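Local coordinates for putative O-Methyltransferase (Corynebacterium glutamicum, PDB 3DR5), which is a putative O-methyltransferase that probably transfers a methyl group from S-adenosyl-L-methionine to an unidentified hydroxyl acceptor, at residues Ala23-Asp28 / Val70-Leu75; Glu188-Ile193 / Thr208-Ala213. One frame throughout, in Å; residues are numbered along the deposited sequence.

Contact 1: Ala23-Asp28 / Val70-Leu75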
ATOM      1  N   ALA A  23      -2.268  18.114 -11.083  1.00 38.78           N
ATOM      2  CA  ALA A  23      -2.654  19.350 -10.410  1.00 39.37           C
ATOM      3  C   ALA A  23      -3.948  19.888 -11.032  1.00 38.28           C
ATOM      4  O   ALA A  23      -4.808  20.411 -10.334  1.00 37.20           O
ATOM      5  CB  ALA A  23      -1.537  20.387 -10.533  1.00 39.71           C
ATOM      6  N   ARG A  24      -4.077  19.758 -12.348  1.00 39.08           N
ATOM      7  CA  ARG A  24      -5.262  20.227 -13.050  1.00 40.86           C
ATOM      8  C   ARG A  24      -6.482  19.422 -12.582  1.00 40.75           C
ATOM      9  O   ARG A  24      -7.541  19.992 -12.290  1.00 40.53           O
ATOM     10  CB  ARG A  24      -5.043  20.083 -14.567  1.00 41.74           C
ATOM     11  CG  ARG A  24      -6.250  20.383 -15.434  1.00 49.23           C
ATOM     12  CD  ARG A  24      -6.790  21.785 -15.210  1.00 54.35           C
ATOM     13  NE  ARG A  24      -7.382  22.314 -16.437  1.00 59.94           N
ATOM     14  CZ  ARG A  24      -8.450  23.097 -16.474  1.00 59.09           C
ATOM     15  NH1 ARG A  24      -9.051  23.444 -15.345  1.00 62.71           N
ATOM     16  NH2 ARG A  24      -8.921  23.525 -17.637  1.00 60.22           N
ATOM     17  N   ALA A  25      -6.329  18.101 -12.501  1.00 40.03           N
ATOM     18  CA  ALA A  25      -7.417  17.234 -12.062  1.00 40.19           C
ATOM     19  C   ALA A  25      -7.821  17.518 -10.610  1.00 40.52           C
ATOM     20  O   ALA A  25      -8.997  17.383 -10.250  1.00 41.05           O
ATOM     21  CB  ALA A  25      -7.018  15.767 -12.227  1.00 40.91           C
ATOM     22  N   ARG A  26      -6.854  17.910  -9.783  1.00 40.54           N
ATOM     23  CA  ARG A  26      -7.121  18.225  -8.380  1.00 40.67           C
ATOM     24  C   ARG A  26      -7.835  19.581  -8.294  1.00 41.44           C
ATOM     25  O   ARG A  26      -8.689  19.793  -7.433  1.00 43.15           O
ATOM     26  CB  ARG A  26      -5.808  18.271  -7.592  1.00 40.06           C
ATOM     27  CG  ARG A  26      -5.992  18.279  -6.082  1.00 41.06           C
ATOM     28  CD  ARG A  26      -4.682  17.952  -5.377  1.00 39.59           C
ATOM     29  NE  ARG A  26      -4.346  16.530  -5.430  1.00 36.02           N
ATOM     30  CZ  ARG A  26      -5.003  15.586  -4.762  1.00 35.63           C
ATOM     31  NH1 ARG A  26      -6.029  15.921  -3.992  1.00 33.06           N
ATOM     32  NH2 ARG A  26      -4.628  14.315  -4.853  1.00 31.51           N
ATOM     33  N   GLU A  27      -7.487  20.501  -9.189  1.00 43.09           N
ATOM     34  CA  GLU A  27      -8.133  21.807  -9.212  1.00 45.53           C
ATOM     35  C   GLU A  27      -9.570  21.602  -9.701  1.00 44.47           C
ATOM     36  O   GLU A  27     -10.518  22.124  -9.108  1.00 44.94           O
ATOM     37  CB  GLU A  27      -7.396  22.754 -10.159  1.00 47.21           C
ATOM     38  CG  GLU A  27      -6.999  24.074  -9.514  1.00 56.44           C
ATOM     39  CD  GLU A  27      -8.195  24.933  -9.134  1.00 64.19           C
ATOM     40  OE1 GLU A  27      -8.800  24.697  -8.065  1.00 65.65           O
ATOM     41  OE2 GLU A  27      -8.531  25.841  -9.923  1.00 68.30           O
ATOM     42  N   ASP A  28      -9.734  20.841 -10.784  1.00 43.22           N
ATOM     43  CA  ASP A  28     -11.069  20.573 -11.322  1.00 42.84           C
ATOM     44  C   ASP A  28     -12.001  19.975 -10.271  1.00 42.31           C
ATOM     45  O   ASP A  28     -13.129  20.437 -10.107  1.00 42.99           O
ATOM     46  CB  ASP A  28     -10.993  19.634 -12.529  1.00 41.28           C
ATOM     47  CG  ASP A  28     -10.475  20.327 -13.773  1.00 42.74           C
ATOM     48  OD1 ASP A  28     -10.247  21.554 -13.706  1.00 44.72           O
ATOM     49  OD2 ASP A  28     -10.301  19.653 -14.816  1.00 45.45           O
ATOM     50  N   VAL A  70      -8.165  10.367  -9.652  1.00 33.16           N
ATOM     51  CA  VAL A  70      -7.857   8.995  -9.259  1.00 34.67           C
ATOM     52  C   VAL A  70      -7.223   8.187 -10.400  1.00 34.31           C
ATOM     53  O   VAL A  70      -6.205   7.517 -10.197  1.00 33.10           O
ATOM     54  CB  VAL A  70      -9.143   8.273  -8.777  1.00 35.05           C
ATOM     55  CG1 VAL A  70      -8.894   6.765  -8.624  1.00 37.65           C
ATOM     56  CG2 VAL A  70      -9.593   8.865  -7.458  1.00 33.13           C
ATOM     57  N   GLY A  71      -7.841   8.264 -11.580  1.00 32.90           N
ATOM     58  CA  GLY A  71      -7.379   7.541 -12.753  1.00 30.68           C
ATOM     59  C   GLY A  71      -5.964   7.847 -13.182  1.00 30.85           C
ATOM     60  O   GLY A  71      -5.259   6.975 -13.698  1.00 31.53           O
ATOM     61  N   LEU A  72      -5.559   9.098 -13.000  1.00 29.51           N
ATOM     62  CA  LEU A  72      -4.219   9.520 -13.372  1.00 30.07           C
ATOM     63  C   LEU A  72      -3.180   8.835 -12.483  1.00 28.95           C
ATOM     64  O   LEU A  72      -2.095   8.473 -12.945  1.00 29.63           O
ATOM     65  CB  LEU A  72      -4.089  11.051 -13.277  1.00 28.25           C
ATOM     66  CG  LEU A  72      -4.767  11.830 -14.423  1.00 28.77           C
ATOM     67  CD1 LEU A  72      -4.718  13.330 -14.131  1.00 31.04           C
ATOM     68  CD2 LEU A  72      -4.058  11.536 -15.749  1.00 27.33           C
ATOM     69  N   TYR A  73      -3.504   8.664 -11.206  1.00 29.65           N
ATOM     70  CA  TYR A  73      -2.585   8.006 -10.274  1.00 29.58           C
ATOM     71  C   TYR A  73      -2.465   6.530 -10.624  1.00 28.26           C
ATOM     72  O   TYR A  73      -1.390   5.957 -10.582  1.00 29.39           O
ATOM     73  CB  TYR A  73      -3.097   8.139  -8.846  1.00 29.72           C
ATOM     74  CG  TYR A  73      -2.858   9.490  -8.244  1.00 29.82           C
ATOM     75  CD1 TYR A  73      -1.562   9.916  -7.937  1.00 29.49           C
ATOM     76  CD2 TYR A  73      -3.927  10.331  -7.938  1.00 29.76           C
ATOM     77  CE1 TYR A  73      -1.340  11.145  -7.332  1.00 30.20           C
ATOM     78  CE2 TYR A  73      -3.718  11.567  -7.332  1.00 28.61           C
ATOM     79  CZ  TYR A  73      -2.429  11.963  -7.030  1.00 29.90           C
ATOM     80  OH  TYR A  73      -2.228  13.160  -6.394  1.00 35.40           O
ATOM     81  N   ILE A  74      -3.593   5.929 -10.974  1.00 27.05           N
ATOM     82  CA  ILE A  74      -3.642   4.526 -11.342  1.00 26.50           C
ATOM     83  C   ILE A  74      -2.923   4.281 -12.669  1.00 26.41           C
ATOM     84  O   ILE A  74      -2.134   3.346 -12.783  1.00 28.29           O
ATOM     85  CB  ILE A  74      -5.122   4.038 -11.415  1.00 25.58           C
ATOM     86  CG1 ILE A  74      -5.710   3.985 -10.002  1.00 23.49           C
ATOM     87  CG2 ILE A  74      -5.208   2.675 -12.092  1.00 22.85           C
ATOM     88  CD1 ILE A  74      -7.142   3.465  -9.940  1.00 28.06           C
ATOM     89  N   LEU A  75      -3.189   5.126 -13.667  1.00 29.11           N
ATOM     90  CA  LEU A  75      -2.558   4.989 -14.980  1.00 31.04           C
ATOM     91  C   LEU A  75      -1.036   5.098 -14.913  1.00 31.90           C
ATOM     92  O   LEU A  75      -0.331   4.501 -15.724  1.00 32.45           O
ATOM     93  CB  LEU A  75      -3.142   6.024 -15.960  1.00 29.40           C
ATOM     94  CG  LEU A  75      -4.568   5.680 -16.417  1.00 32.38           C
ATOM     95  CD1 LEU A  75      -5.207   6.877 -17.130  1.00 30.38           C
ATOM     96  CD2 LEU A  75      -4.520   4.455 -17.333  1.00 29.98           C
TER
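R26 and Y73 meet across two helices of a Rossmann-like methyltransferase fold. Helix 20-31 comes before the first strand of the central sheet, 59-63. Helix 67-77 follows that strand directly. The polar part of the contact is one hydrogen bond. R26 NH2 donates to Y73 OH at 3.1 Å, and the bond is nearly straight, with an N-H...O angle of 168°. The hydroxyl lies in the guanidinium plane, at its edge. The guanidinium and ring planes are turned 53° apart, and the contact runs edge to hydroxyl. The arginine chain leaves with CG anti to the backbone N (chi1 -167°) and bends at chi3, which brings NH2 to the tyrosine. Both polar ends have second partners. R26 NH2 also donates to the carbonyl O of P37, and Y73 OH is hydrogen-bonded to E39 OE1. P37 and E39, just before and at the start of helix 39-51, thus join the network and hold the two polar ends. The apolar part is small. A25 and L72 face each other, and both are buried. L100 of helix 91-103 packs against A25. Across the helix pair, A25 CB touches L72 CD1 at 3.9 Å.

Contact 2: Glu188-Ile193 / Thr208-Ala213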
ATOM      1  N   GLU A 188     -17.264  -4.569   9.714  1.00 46.68           N
ATOM      2  CA  GLU A 188     -17.478  -5.874  10.334  1.00 46.47           C
ATOM      3  C   GLU A 188     -17.674  -6.955   9.264  1.00 45.29           C
ATOM      4  O   GLU A 188     -17.165  -8.066   9.391  1.00 44.23           O
ATOM      5  CB  GLU A 188     -18.703  -5.811  11.255  1.00 47.29           C
ATOM      6  CG  GLU A 188     -19.131  -7.148  11.823  1.00 52.14           C
ATOM      7  CD  GLU A 188     -20.281  -7.010  12.797  1.00 58.46           C
ATOM      8  OE1 GLU A 188     -20.180  -6.159  13.707  1.00 60.41           O
ATOM      9  OE2 GLU A 188     -21.277  -7.754  12.664  1.00 57.72           O
ATOM     10  N   TYR A 189     -18.418  -6.626   8.211  1.00 44.78           N
ATOM     11  CA  TYR A 189     -18.661  -7.571   7.119  1.00 43.79           C
ATOM     12  C   TYR A 189     -17.369  -7.848   6.348  1.00 42.73           C
ATOM     13  O   TYR A 189     -17.055  -8.997   6.029  1.00 43.44           O
ATOM     14  CB  TYR A 189     -19.692  -7.021   6.142  1.00 43.66           C
ATOM     15  CG  TYR A 189     -19.930  -7.944   4.971  1.00 43.06           C
ATOM     16  CD1 TYR A 189     -20.579  -9.165   5.148  1.00 45.51           C
ATOM     17  CD2 TYR A 189     -19.478  -7.615   3.694  1.00 40.70           C
ATOM     18  CE1 TYR A 189     -20.779 -10.034   4.084  1.00 48.14           C
ATOM     19  CE2 TYR A 189     -19.670  -8.480   2.618  1.00 43.88           C
ATOM     20  CZ  TYR A 189     -20.321  -9.686   2.823  1.00 46.56           C
ATOM     21  OH  TYR A 189     -20.529 -10.541   1.769  1.00 45.85           O
ATOM     22  N   ILE A 190     -16.622  -6.790   6.044  1.00 41.78           N
ATOM     23  CA  ILE A 190     -15.371  -6.933   5.315  1.00 39.45           C
ATOM     24  C   ILE A 190     -14.388  -7.817   6.099  1.00 39.67           C
ATOM     25  O   ILE A 190     -13.705  -8.661   5.521  1.00 38.60           O
ATOM     26  CB  ILE A 190     -14.740  -5.540   5.028  1.00 40.19           C
ATOM     27  CG1 ILE A 190     -15.476  -4.873   3.859  1.00 36.29           C
ATOM     28  CG2 ILE A 190     -13.239  -5.679   4.735  1.00 37.83           C
ATOM     29  CD1 ILE A 190     -15.115  -3.411   3.649  1.00 26.27           C
ATOM     30  N   ARG A 191     -14.320  -7.625   7.413  1.00 40.01           N
ATOM     31  CA  ARG A 191     -13.412  -8.411   8.242  1.00 43.13           C
ATOM     32  C   ARG A 191     -13.855  -9.862   8.429  1.00 44.80           C
ATOM     33  O   ARG A 191     -13.138 -10.665   9.022  1.00 44.64           O
ATOM     34  CB  ARG A 191     -13.241  -7.738   9.602  1.00 41.94           C
ATOM     35  CG  ARG A 191     -12.394  -6.464   9.566  1.00 42.77           C
ATOM     36  CD  ARG A 191     -12.666  -5.589  10.777  1.00 46.32           C
ATOM     37  NE  ARG A 191     -13.135  -6.396  11.895  1.00 51.32           N
ATOM     38  CZ  ARG A 191     -14.106  -6.033  12.724  1.00 50.72           C
ATOM     39  NH1 ARG A 191     -14.725  -4.870  12.569  1.00 50.42           N
ATOM     40  NH2 ARG A 191     -14.460  -6.838  13.710  1.00 53.35           N
ATOM     41  N   SER A 192     -15.024 -10.200   7.897  1.00 45.68           N
ATOM     42  CA  SER A 192     -15.563 -11.546   8.025  1.00 46.18           C
ATOM     43  C   SER A 192     -15.328 -12.402   6.786  1.00 46.25           C
ATOM     44  O   SER A 192     -15.429 -13.629   6.853  1.00 46.21           O
ATOM     45  CB  SER A 192     -17.069 -11.488   8.296  1.00 47.71           C
ATOM     46  OG  SER A 192     -17.813 -11.339   7.085  1.00 47.27           O
ATOM     47  N   ILE A 193     -15.015 -11.774   5.654  1.00 47.19           N
ATOM     48  CA  ILE A 193     -14.839 -12.543   4.438  1.00 46.69           C
ATOM     49  C   ILE A 193     -13.554 -13.348   4.444  1.00 45.97           C
ATOM     50  O   ILE A 193     -12.525 -12.901   4.937  1.00 45.13           O
ATOM     51  CB  ILE A 193     -15.004 -11.632   3.179  1.00 46.55           C
ATOM     52  CG1 ILE A 193     -14.023 -12.030   2.096  1.00 48.58           C
ATOM     53  CG2 ILE A 193     -14.906 -10.175   3.565  1.00 48.52           C
ATOM     54  CD1 ILE A 193     -13.485 -10.849   1.323  1.00 53.08           C
ATOM     55  N   THR A 208      -9.812   1.445   3.535  1.00 30.32           N
ATOM     56  CA  THR A 208      -9.866   0.005   3.711  1.00 28.64           C
ATOM     57  C   THR A 208      -9.511  -0.637   2.377  1.00 29.95           C
ATOM     58  O   THR A 208     -10.188  -0.412   1.363  1.00 29.31           O
ATOM     59  CB  THR A 208     -11.260  -0.515   4.127  1.00 30.18           C
ATOM     60  OG1 THR A 208     -11.657   0.095   5.358  1.00 30.22           O
ATOM     61  CG2 THR A 208     -11.212  -2.030   4.331  1.00 26.07           C
ATOM     62  N   VAL A 209      -8.423  -1.393   2.354  1.00 29.09           N
ATOM     63  CA  VAL A 209      -8.069  -2.089   1.137  1.00 29.88           C
ATOM     64  C   VAL A 209      -8.130  -3.580   1.462  1.00 30.32           C
ATOM     65  O   VAL A 209      -7.565  -4.062   2.446  1.00 32.33           O
ATOM     66  CB  VAL A 209      -6.673  -1.627   0.544  1.00 29.48           C
ATOM     67  CG1 VAL A 209      -5.930  -0.792   1.537  1.00 29.65           C
ATOM     68  CG2 VAL A 209      -5.877  -2.816   0.054  1.00 25.94           C
ATOM     69  N   VAL A 210      -8.868  -4.310   0.646  1.00 30.08           N
ATOM     70  CA  VAL A 210      -9.001  -5.722   0.857  1.00 30.95           C
ATOM     71  C   VAL A 210      -8.561  -6.418  -0.419  1.00 31.19           C
ATOM     72  O   VAL A 210      -9.137  -6.240  -1.504  1.00 31.19           O
ATOM     73  CB  VAL A 210     -10.472  -6.077   1.355  1.00 32.54           C
ATOM     74  CG1 VAL A 210     -11.400  -4.912   1.096  1.00 29.10           C
ATOM     75  CG2 VAL A 210     -10.966  -7.357   0.758  1.00 30.41           C
ATOM     76  N   THR A 211      -7.504  -7.207  -0.288  1.00 31.26           N
ATOM     77  CA  THR A 211      -6.997  -7.898  -1.440  1.00 33.16           C
ATOM     78  C   THR A 211      -7.331  -9.381  -1.364  1.00 33.51           C
ATOM     79  O   THR A 211      -7.387  -9.969  -0.280  1.00 34.80           O
ATOM     80  CB  THR A 211      -5.466  -7.593  -1.650  1.00 33.51           C
ATOM     81  OG1 THR A 211      -4.685  -8.786  -1.559  1.00 32.53           O
ATOM     82  CG2 THR A 211      -4.989  -6.560  -0.661  1.00 26.11           C
ATOM     83  N   LYS A 212      -7.589  -9.970  -2.528  1.00 33.14           N
ATOM     84  CA  LYS A 212      -7.960 -11.371  -2.613  1.00 32.21           C
ATOM     85  C   LYS A 212      -6.718 -12.224  -2.467  1.00 33.16           C
ATOM     86  O   LYS A 212      -5.795 -12.182  -3.276  1.00 31.48           O
ATOM     87  CB  LYS A 212      -8.680 -11.647  -3.946  1.00 30.67           C
ATOM     88  CG  LYS A 212      -9.261 -13.039  -4.062  1.00 31.48           C
ATOM     89  CD  LYS A 212     -10.070 -13.228  -5.346  1.00 33.82           C
ATOM     90  CE  LYS A 212     -11.421 -12.523  -5.279  1.00 34.01           C
ATOM     91  NZ  LYS A 212     -12.265 -12.826  -6.473  1.00 35.69           N
ATOM     92  N   ALA A 213      -6.702 -13.009  -1.402  1.00 35.52           N
ATOM     93  CA  ALA A 213      -5.572 -13.872  -1.104  1.00 36.71           C
ATOM     94  C   ALA A 213      -5.280 -14.906  -2.178  1.00 38.53           C
ATOM     95  O   ALA A 213      -6.185 -15.355  -2.880  1.00 39.30           O
ATOM     96  CB  ALA A 213      -5.801 -14.570   0.246  1.00 37.58           C
TER
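I190 packs against T208 and V210, where the last turn of helix 178-190 lies on strand 207-212. This is helix-on-sheet packing in the C-terminal part of a Rossmann-like methyltransferase fold. The strand is antiparallel to its neighbours 157-161 and 196-201. No hydrogen bond crosses the contact. I190 supplies two methyl groups. Its CG2 is 4.1 Å from V210 CG1 and 4.2 Å from T208 CG2. I190 CD1 also lies 4.2 Å from T208 CG2. I190 and T208 meet tip to tip, while V210 crosses the isoleucine at a slant. T208 OG1 sits beside the backbone N (chi1 -59°), which leaves CG2 anti to that N, and it is this methyl that touches the helix. One step along, I193 CD1 reaches V210 CG2 at 4.3 Å. T208 and V210 alternate with V209, whose side chain points away and packs on T47 of the second subunit.

The next shell is largely apolar around I190. V146 of helix 142-152 and L161 of strand 157-161 pack on I190. W150, also of helix 142-152, touches both I193 and V210. Backbone hydrogen bonds hold T208 to L161 and V210 to L159. On the helix side, a type I turn from I190 to I193 carries the chain out of the helix. Y189 O accepts two bonds, from S192 N at 3.0 Å and from S192 OG at 2.7 Å, the latter tilted 17° from the carbonyl plane.

In the fold
The chain starts with helix 4-13 and then forms helix 20-31, helix 39-51 and strand 59-63, and contact 1 closes this loop when helix 67-77 packs back on helix 20-31. The parallel strands 83-87, 111-114, 130-135 and 157-161 follow with their helices. Contact 2 closes a shorter loop. Helix 178-190 leads into strand 196-201, and the chain returns as strand 207-212, inserted between 157-161 and 196-201. The loops are in series; neither nests in nor crosses the other. The centres of contacts 1 and 2 are about 27 Å apart, on opposite sides of the chain's centre. Contact 1 ties helix 20-31 to helix 67-77, which follows the sheet's first strand; contact 2 joins helix 178-190 to strand 207-212.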